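Long-range contact in probable 2-oxoglutarate-dependent dioxygenase At5g05600 (Arabidopsis thaliana, PDB 6LSV), which oxidises the stress hormone jasmonate to 12-hydroxyjasmonate, using iron, 2-oxoglutarate and molecular oxygen: residues E2-A14 with S123-D137. Numbering follows the deposited sequence.
Sequences EWPEPIVRVQSLA and SRLGVEKGASLDWSD
Asp137 accepts hydrogen bonds from the first two amides of helix 10-15, Val10 N and Gln11 N, tying the N-terminal arm of this double-stranded beta-helix (jelly-roll) dioxygenase to the loop 123-136, which joins edge strand 120-122 to strand 137-144 of the main sheet. Val10 N donates to Asp137 OD1 (2.8 Å), which accepts on its syn lone pair; Gln11 N meets Asp137 OD2 at 3.0 Å, also on the syn side but somewhat out of the carboxylate plane. Two N-H groups at the helix start thus share one carboxylate, and the positive end of the helix dipole would probably stabilise its charge. Val10 splits its branches: CG1, anti to the backbone N (chi1 -171°), makes a CH-pi contact over the five-membered ring of Trp135, 14° off the normal, while CG2 packs near Asp137 OD1. Leu13 CB lies 3.6 Å from Trp135 CH2.

The same loop helps line the active site: Leu125 touches bound jasmonate, and Ser136 lies beside Tyr212, which binds 2-oxoglutarate. Where the arm begins, Arg124 of the loop reaches between two apolar groups, Pro4 CG over one guanidinium face and Leu133 CD2 over the opposite one. Its NE donates to Gly126 O, which also lies at the edge of the Trp3 ring, 3.7 Å from CZ3. Glu5 forms a salt bridge with Arg124, and Arg24 is a further partner of its OE2. The Glu5 carboxylate is turned 62° from the Arg124 guanidinium, and OE2 presents its anti lone pair to NH1 at 2.9 Å, in the guanidinium plane.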
ATOM      1  N   GLU A   2     -12.900  -0.268  19.524  1.00 53.92           N
ATOM      2  CA  GLU A   2     -14.169  -0.540  18.867  1.00 50.66           C
ATOM      3  C   GLU A   2     -14.440   0.506  17.795  1.00 42.95           C
ATOM      4  O   GLU A   2     -13.950   1.638  17.862  1.00 44.28           O
ATOM      5  CB  GLU A   2     -15.314  -0.566  19.878  1.00 57.91           C
ATOM      6  CG  GLU A   2     -15.357   0.646  20.782  1.00 62.59           C
ATOM      7  CD  GLU A   2     -16.766   0.986  21.210  1.00 67.47           C
ATOM      8  OE1 GLU A   2     -17.533   0.025  21.438  1.00 72.79           O
ATOM      9  OE2 GLU A   2     -17.107   2.184  21.326  1.00 73.71           O
ATOM     10  N   TRP A   3     -15.227   0.106  16.801  1.00 36.49           N
ATOM     11  CA  TRP A   3     -15.669   0.990  15.739  1.00 41.51           C
ATOM     12  C   TRP A   3     -16.825   1.868  16.220  1.00 42.32           C
ATOM     13  O   TRP A   3     -17.624   1.448  17.060  1.00 43.27           O
ATOM     14  CB  TRP A   3     -16.109   0.176  14.527  1.00 33.74           C
ATOM     15  CG  TRP A   3     -15.106  -0.841  14.074  1.00 31.74           C
ATOM     16  CD1 TRP A   3     -15.173  -2.195  14.246  1.00 37.75           C
ATOM     17  CD2 TRP A   3     -13.895  -0.590  13.349  1.00 36.72           C
ATOM     18  NE1 TRP A   3     -14.074  -2.800  13.682  1.00 33.43           N
ATOM     19  CE2 TRP A   3     -13.274  -1.837  13.126  1.00 33.70           C
ATOM     20  CE3 TRP A   3     -13.274   0.568  12.872  1.00 30.59           C
ATOM     21  CZ2 TRP A   3     -12.065  -1.957  12.449  1.00 23.92           C
ATOM     22  CZ3 TRP A   3     -12.072   0.446  12.201  1.00 27.33           C
ATOM     23  CH2 TRP A   3     -11.481  -0.808  11.995  1.00 24.88           C
ATOM     24  N   PRO A   4     -16.938   3.094  15.699  1.00 38.83           N
ATOM     25  CA  PRO A   4     -18.052   3.963  16.114  1.00 35.29           C
ATOM     26  C   PRO A   4     -19.416   3.459  15.676  1.00 40.89           C
ATOM     27  O   PRO A   4     -20.431   3.954  16.185  1.00 42.89           O
ATOM     28  CB  PRO A   4     -17.718   5.304  15.446  1.00 38.10           C
ATOM     29  CG  PRO A   4     -16.868   4.935  14.275  1.00 39.67           C
ATOM     30  CD  PRO A   4     -16.050   3.760  14.731  1.00 38.44           C
ATOM     31  N   GLU A   5     -19.469   2.484  14.774  1.00 43.04           N
ATOM     32  CA  GLU A   5     -20.709   2.001  14.186  1.00 34.81           C
ATOM     33  C   GLU A   5     -20.448   0.613  13.621  1.00 35.31           C
ATOM     34  O   GLU A   5     -19.292   0.257  13.363  1.00 34.89           O
ATOM     35  CB  GLU A   5     -21.201   2.952  13.084  1.00 31.01           C
ATOM     36  CG  GLU A   5     -20.077   3.494  12.226  1.00 34.90           C
ATOM     37  CD  GLU A   5     -20.539   4.557  11.259  1.00 43.94           C
ATOM     38  OE1 GLU A   5     -21.723   4.950  11.321  1.00 45.93           O
ATOM     39  OE2 GLU A   5     -19.715   4.995  10.429  1.00 47.78           O
ATOM     40  N   PRO A   6     -21.489  -0.199  13.427  1.00 41.22           N
ATOM     41  CA  PRO A   6     -21.265  -1.545  12.883  1.00 43.26           C
ATOM     42  C   PRO A   6     -20.739  -1.487  11.457  1.00 32.93           C
ATOM     43  O   PRO A   6     -21.025  -0.557  10.697  1.00 31.67           O
ATOM     44  CB  PRO A   6     -22.653  -2.198  12.943  1.00 42.11           C
ATOM     45  CG  PRO A   6     -23.615  -1.077  13.061  1.00 38.96           C
ATOM     46  CD  PRO A   6     -22.901   0.029  13.776  1.00 38.69           C
ATOM     47  N   ILE A   7     -19.958  -2.501  11.098  1.00 28.59           N
ATOM     48  CA  ILE A   7     -19.276  -2.542   9.810  1.00 24.85           C
ATOM     49  C   ILE A   7     -20.208  -3.141   8.765  1.00 24.94           C
ATOM     50  O   ILE A   7     -20.807  -4.200   8.983  1.00 40.17           O
ATOM     51  CB  ILE A   7     -17.971  -3.351   9.900  1.00 28.30           C
ATOM     52  CG1 ILE A   7     -16.783  -2.452  10.244  1.00 29.75           C
ATOM     53  CG2 ILE A   7     -17.674  -4.007   8.579  1.00 31.04           C
ATOM     54  CD1 ILE A   7     -16.984  -1.592  11.448  1.00 32.37           C
ATOM     55  N   VAL A   8     -20.328  -2.467   7.628  1.00 24.81           N
ATOM     56  CA  VAL A   8     -21.021  -3.001   6.465  1.00 23.81           C
ATOM     57  C   VAL A   8     -19.968  -3.528   5.501  1.00 25.48           C
ATOM     58  O   VAL A   8     -19.065  -2.787   5.093  1.00 30.14           O
ATOM     59  CB  VAL A   8     -21.896  -1.934   5.794  1.00 21.31           C
ATOM     60  CG1 VAL A   8     -22.339  -2.407   4.426  1.00 21.85           C
ATOM     61  CG2 VAL A   8     -23.090  -1.614   6.663  1.00 17.87           C
ATOM     62  N   ARG A   9     -20.069  -4.803   5.141  1.00 25.88           N
ATOM     63  CA  ARG A   9     -19.136  -5.391   4.186  1.00 30.76           C
ATOM     64  C   ARG A   9     -19.554  -5.004   2.775  1.00 27.34           C
ATOM     65  O   ARG A   9     -20.657  -5.343   2.335  1.00 31.10           O
ATOM     66  CB  ARG A   9     -19.087  -6.907   4.343  1.00 23.53           C
ATOM     67  CG  ARG A   9     -18.783  -7.362   5.757  1.00 25.18           C
ATOM     68  CD  ARG A   9     -17.462  -6.801   6.256  1.00 19.57           C
ATOM     69  NE  ARG A   9     -17.178  -7.245   7.617  1.00 20.48           N
ATOM     70  CZ  ARG A   9     -16.092  -6.907   8.307  1.00 26.92           C
ATOM     71  NH1 ARG A   9     -15.179  -6.114   7.766  1.00 26.72           N
ATOM     72  NH2 ARG A   9     -15.924  -7.359   9.542  1.00 30.25           N
ATOM     73  N   VAL A  10     -18.673  -4.291   2.066  1.00 26.28           N
ATOM     74  CA  VAL A  10     -19.004  -3.790   0.734  1.00 29.64           C
ATOM     75  C   VAL A  10     -19.433  -4.925  -0.185  1.00 28.87           C
ATOM     76  O   VAL A  10     -20.259  -4.729  -1.086  1.00 27.90           O
ATOM     77  CB  VAL A  10     -17.809  -3.002   0.157  1.00 25.46           C
ATOM     78  CG1 VAL A  10     -18.205  -2.293  -1.120  1.00 26.11           C
ATOM     79  CG2 VAL A  10     -17.304  -2.000   1.178  1.00 22.66           C
ATOM     80  N   GLN A  11     -18.905  -6.130   0.038  1.00 27.26           N
ATOM     81  CA  GLN A  11     -19.349  -7.282  -0.738  1.00 30.87           C
ATOM     82  C   GLN A  11     -20.838  -7.541  -0.544  1.00 32.53           C
ATOM     83  O   GLN A  11     -21.531  -7.948  -1.484  1.00 32.26           O
ATOM     84  CB  GLN A  11     -18.537  -8.518  -0.357  1.00 25.35           C
ATOM     85  CG  GLN A  11     -18.799  -9.710  -1.252  1.00 33.12           C
ATOM     86  CD  GLN A  11     -18.251 -11.001  -0.684  1.00 40.72           C
ATOM     87  OE1 GLN A  11     -17.629 -11.013   0.381  1.00 38.65           O
ATOM     88  NE2 GLN A  11     -18.481 -12.100  -1.393  1.00 37.57           N
ATOM     89  N   SER A  12     -21.350  -7.311   0.670  1.00 29.65           N
ATOM     90  CA  SER A  12     -22.774  -7.510   0.922  1.00 26.90           C
ATOM     91  C   SER A  12     -23.614  -6.555   0.091  1.00 31.76           C
ATOM     92  O   SER A  12     -24.691  -6.922  -0.394  1.00 35.39           O
ATOM     93  CB  SER A  12     -23.088  -7.322   2.407  1.00 24.58           C
ATOM     94  OG  SER A  12     -22.299  -8.172   3.219  1.00 37.38           O
ATOM     95  N   LEU A  13     -23.140  -5.320  -0.079  1.00 33.06           N
ATOM     96  CA  LEU A  13     -23.873  -4.351  -0.885  1.00 34.85           C
ATOM     97  C   LEU A  13     -23.876  -4.753  -2.355  1.00 33.41           C
ATOM     98  O   LEU A  13     -24.920  -4.724  -3.016  1.00 34.24           O
ATOM     99  CB  LEU A  13     -23.274  -2.956  -0.697  1.00 30.02           C
ATOM    100  CG  LEU A  13     -23.007  -2.551   0.756  1.00 33.77           C
ATOM    101  CD1 LEU A  13     -22.150  -1.295   0.831  1.00 28.08           C
ATOM    102  CD2 LEU A  13     -24.321  -2.348   1.491  1.00 34.83           C
ATOM    103  N   ALA A  14     -22.715  -5.152  -2.879  1.00 34.95           N
ATOM    104  CA  ALA A  14     -22.643  -5.556  -4.279  1.00 36.26           C
ATOM    105  C   ALA A  14     -23.426  -6.837  -4.539  1.00 35.36           C
ATOM    106  O   ALA A  14     -23.866  -7.069  -5.669  1.00 36.73           O
ATOM    107  CB  ALA A  14     -21.184  -5.731  -4.701  1.00 34.06           C
ATOM    108  N   SER A 123     -13.284  -3.548   6.525  1.00 23.88           N
ATOM    109  CA  SER A 123     -14.011  -2.804   5.500  1.00 24.99           C
ATOM    110  C   SER A 123     -13.842  -1.295   5.588  1.00 23.92           C
ATOM    111  O   SER A 123     -14.327  -0.593   4.696  1.00 23.33           O
ATOM    112  CB  SER A 123     -15.510  -3.133   5.553  1.00 26.34           C
ATOM    113  OG  SER A 123     -15.790  -4.295   4.790  1.00 34.33           O
ATOM    114  N   ARG A 124     -13.178  -0.766   6.611  1.00 23.97           N
ATOM    115  CA  ARG A 124     -12.949   0.667   6.701  1.00 27.07           C
ATOM    116  C   ARG A 124     -11.609   0.917   7.377  1.00 24.75           C
ATOM    117  O   ARG A 124     -11.026   0.029   8.006  1.00 21.47           O
ATOM    118  CB  ARG A 124     -14.082   1.375   7.459  1.00 27.57           C
ATOM    119  CG  ARG A 124     -14.040   1.180   8.967  1.00 26.82           C
ATOM    120  CD  ARG A 124     -15.197   1.883   9.655  1.00 25.70           C
ATOM    121  NE  ARG A 124     -14.878   3.271   9.972  1.00 35.42           N
ATOM    122  CZ  ARG A 124     -15.783   4.232  10.134  1.00 35.56           C
ATOM    123  NH1 ARG A 124     -17.075   3.962  10.013  1.00 31.03           N
ATOM    124  NH2 ARG A 124     -15.392   5.465  10.418  1.00 34.58           N
ATOM    125  N   LEU A 125     -11.128   2.148   7.234  1.00 22.56           N
ATOM    126  CA  LEU A 125      -9.874   2.585   7.833  1.00 22.46           C
ATOM    127  C   LEU A 125     -10.126   3.938   8.480  1.00 25.91           C
ATOM    128  O   LEU A 125     -10.523   4.890   7.799  1.00 30.97           O
ATOM    129  CB  LEU A 125      -8.767   2.663   6.777  1.00 24.85           C
ATOM    130  CG  LEU A 125      -7.352   3.108   7.147  1.00 29.80           C
ATOM    131  CD1 LEU A 125      -6.804   2.292   8.305  1.00 32.36           C
ATOM    132  CD2 LEU A 125      -6.446   2.977   5.930  1.00 30.71           C
ATOM    133  N   GLY A 126      -9.924   4.017   9.788  1.00 23.89           N
ATOM    134  CA  GLY A 126     -10.298   5.185  10.555  1.00 23.10           C
ATOM    135  C   GLY A 126     -11.536   4.937  11.399  1.00 28.78           C
ATOM    136  O   GLY A 126     -12.274   3.964  11.223  1.00 25.82           O
ATOM    137  N   VAL A 127     -11.767   5.852  12.339  1.00 28.76           N
ATOM    138  CA  VAL A 127     -12.777   5.618  13.365  1.00 32.24           C
ATOM    139  C   VAL A 127     -13.714   6.811  13.522  1.00 32.44           C
ATOM    140  O   VAL A 127     -14.357   6.960  14.567  1.00 35.25           O
ATOM    141  CB  VAL A 127     -12.107   5.266  14.709  1.00 25.73           C
ATOM    142  CG1 VAL A 127     -11.370   3.944  14.599  1.00 22.13           C
ATOM    143  CG2 VAL A 127     -11.154   6.371  15.140  1.00 20.00           C
ATOM    144  N   GLU A 128     -13.801   7.663  12.497  1.00 33.86           N
ATOM    145  CA  GLU A 128     -14.763   8.759  12.505  1.00 34.21           C
ATOM    146  C   GLU A 128     -16.157   8.217  12.191  1.00 38.55           C
ATOM    147  O   GLU A 128     -16.331   7.446  11.238  1.00 37.07           O
ATOM    148  CB  GLU A 128     -14.361   9.838  11.500  1.00 37.98           C
ATOM    149  CG  GLU A 128     -14.785  11.275  11.874  1.00 48.06           C
ATOM    150  CD  GLU A 128     -14.426  11.674  13.311  1.00 57.80           C
ATOM    151  OE1 GLU A 128     -15.195  11.375  14.257  1.00 51.42           O
ATOM    152  OE2 GLU A 128     -13.353  12.289  13.492  1.00 55.44           O
ATOM    153  N   LYS A 129     -17.154   8.612  12.998  1.00 43.65           N
ATOM    154  CA  LYS A 129     -18.461   7.964  12.908  1.00 42.93           C
ATOM    155  C   LYS A 129     -19.240   8.367  11.661  1.00 43.31           C
ATOM    156  O   LYS A 129     -19.984   7.550  11.110  1.00 43.44           O
ATOM    157  CB  LYS A 129     -19.302   8.259  14.142  1.00 33.32           C
ATOM    158  CG  LYS A 129     -20.513   7.334  14.235  1.00 39.72           C
ATOM    159  CD  LYS A 129     -21.632   7.879  15.094  1.00 45.21           C
ATOM    160  CE  LYS A 129     -22.984   7.769  14.396  1.00 51.41           C
ATOM    161  NZ  LYS A 129     -23.898   8.877  14.797  1.00 50.89           N
ATOM    162  N   GLY A 130     -19.128   9.607  11.217  1.00 40.50           N
ATOM    163  CA  GLY A 130     -19.891   9.918  10.028  1.00 41.88           C
ATOM    164  C   GLY A 130     -19.129   9.812   8.731  1.00 41.91           C
ATOM    165  O   GLY A 130     -19.692  10.108   7.672  1.00 37.70           O
ATOM    166  N   ALA A 131     -17.875   9.365   8.787  1.00 40.25           N
ATOM    167  CA  ALA A 131     -16.951   9.510   7.670  1.00 30.82           C
ATOM    168  C   ALA A 131     -17.451   8.802   6.417  1.00 32.24           C
ATOM    169  O   ALA A 131     -18.074   7.738   6.486  1.00 34.49           O
ATOM    170  CB  ALA A 131     -15.577   8.963   8.058  1.00 30.48           C
ATOM    171  N   SER A 132     -17.173   9.406   5.262  1.00 29.49           N
ATOM    172  CA  SER A 132     -17.408   8.729   3.996  1.00 28.49           C
ATOM    173  C   SER A 132     -16.594   7.444   3.933  1.00 33.79           C
ATOM    174  O   SER A 132     -15.501   7.345   4.497  1.00 33.95           O
ATOM    175  CB  SER A 132     -17.046   9.639   2.824  1.00 24.22           C
ATOM    176  OG  SER A 132     -17.796   9.305   1.667  1.00 37.00           O
ATOM    177  N   LEU A 133     -17.136   6.449   3.242  1.00 30.49           N
ATOM    178  CA  LEU A 133     -16.510   5.140   3.161  1.00 27.97           C
ATOM    179  C   LEU A 133     -16.082   4.837   1.731  1.00 26.50           C
ATOM    180  O   LEU A 133     -16.574   5.432   0.767  1.00 21.10           O
ATOM    181  CB  LEU A 133     -17.455   4.048   3.668  1.00 26.34           C
ATOM    182  CG  LEU A 133     -17.872   4.217   5.126  1.00 30.85           C
ATOM    183  CD1 LEU A 133     -18.869   3.145   5.517  1.00 22.80           C
ATOM    184  CD2 LEU A 133     -16.650   4.178   6.027  1.00 31.30           C
ATOM    185  N   ASP A 134     -15.157   3.890   1.610  1.00 20.67           N
ATOM    186  CA  ASP A 134     -14.640   3.463   0.322  1.00 21.36           C
ATOM    187  C   ASP A 134     -15.287   2.151  -0.105  1.00 26.37           C
ATOM    188  O   ASP A 134     -15.715   1.344   0.728  1.00 24.38           O
ATOM    189  CB  ASP A 134     -13.120   3.313   0.373  1.00 23.36           C
ATOM    190  CG  ASP A 134     -12.409   4.646   0.512  1.00 23.98           C
ATOM    191  OD1 ASP A 134     -13.035   5.690   0.225  1.00 16.27           O
ATOM    192  OD2 ASP A 134     -11.226   4.651   0.913  1.00 28.39           O
ATOM    193  N   TRP A 135     -15.355   1.945  -1.419  1.00 26.39           N
ATOM    194  CA  TRP A 135     -16.014   0.768  -1.984  1.00 25.77           C
ATOM    195  C   TRP A 135     -15.020  -0.391  -2.071  1.00 24.18           C
ATOM    196  O   TRP A 135     -14.625  -0.840  -3.147  1.00 26.46           O
ATOM    197  CB  TRP A 135     -16.608   1.090  -3.349  1.00 26.16           C
ATOM    198  CG  TRP A 135     -17.656   0.103  -3.778  1.00 30.71           C
ATOM    199  CD1 TRP A 135     -17.498  -0.938  -4.647  1.00 27.34           C
ATOM    200  CD2 TRP A 135     -19.021   0.061  -3.347  1.00 28.43           C
ATOM    201  NE1 TRP A 135     -18.682  -1.622  -4.786  1.00 29.54           N
ATOM    202  CE2 TRP A 135     -19.631  -1.030  -3.997  1.00 31.83           C
ATOM    203  CE3 TRP A 135     -19.784   0.839  -2.471  1.00 28.90           C
ATOM    204  CZ2 TRP A 135     -20.972  -1.360  -3.802  1.00 33.86           C
ATOM    205  CZ3 TRP A 135     -21.114   0.510  -2.279  1.00 27.73           C
ATOM    206  CH2 TRP A 135     -21.694  -0.578  -2.942  1.00 31.32           C
ATOM    207  N   SER A 136     -14.625  -0.881  -0.899  1.00 21.26           N
ATOM    208  CA  SER A 136     -13.699  -2.003  -0.864  1.00 22.81           C
ATOM    209  C   SER A 136     -13.754  -2.681   0.493  1.00 25.19           C
ATOM    210  O   SER A 136     -14.017  -2.043   1.517  1.00 25.82           O
ATOM    211  CB  SER A 136     -12.258  -1.564  -1.153  1.00 26.05           C
ATOM    212  OG  SER A 136     -11.940  -0.366  -0.470  1.00 28.22           O
ATOM    213  N   ASP A 137     -13.507  -3.985   0.475  1.00 22.69           N
ATOM    214  CA  ASP A 137     -13.153  -4.765   1.649  1.00 22.72           C
ATOM    215  C   ASP A 137     -11.671  -5.102   1.561  1.00 24.26           C
ATOM    216  O   ASP A 137     -11.061  -5.015   0.491  1.00 29.73           O
ATOM    217  CB  ASP A 137     -13.987  -6.047   1.740  1.00 21.57           C
ATOM    218  CG  ASP A 137     -15.479  -5.772   1.795  1.00 26.69           C
ATOM    219  OD1 ASP A 137     -15.878  -4.734   2.363  1.00 21.95           O
ATOM    220  OD2 ASP A 137     -16.255  -6.593   1.262  1.00 31.85           O
TER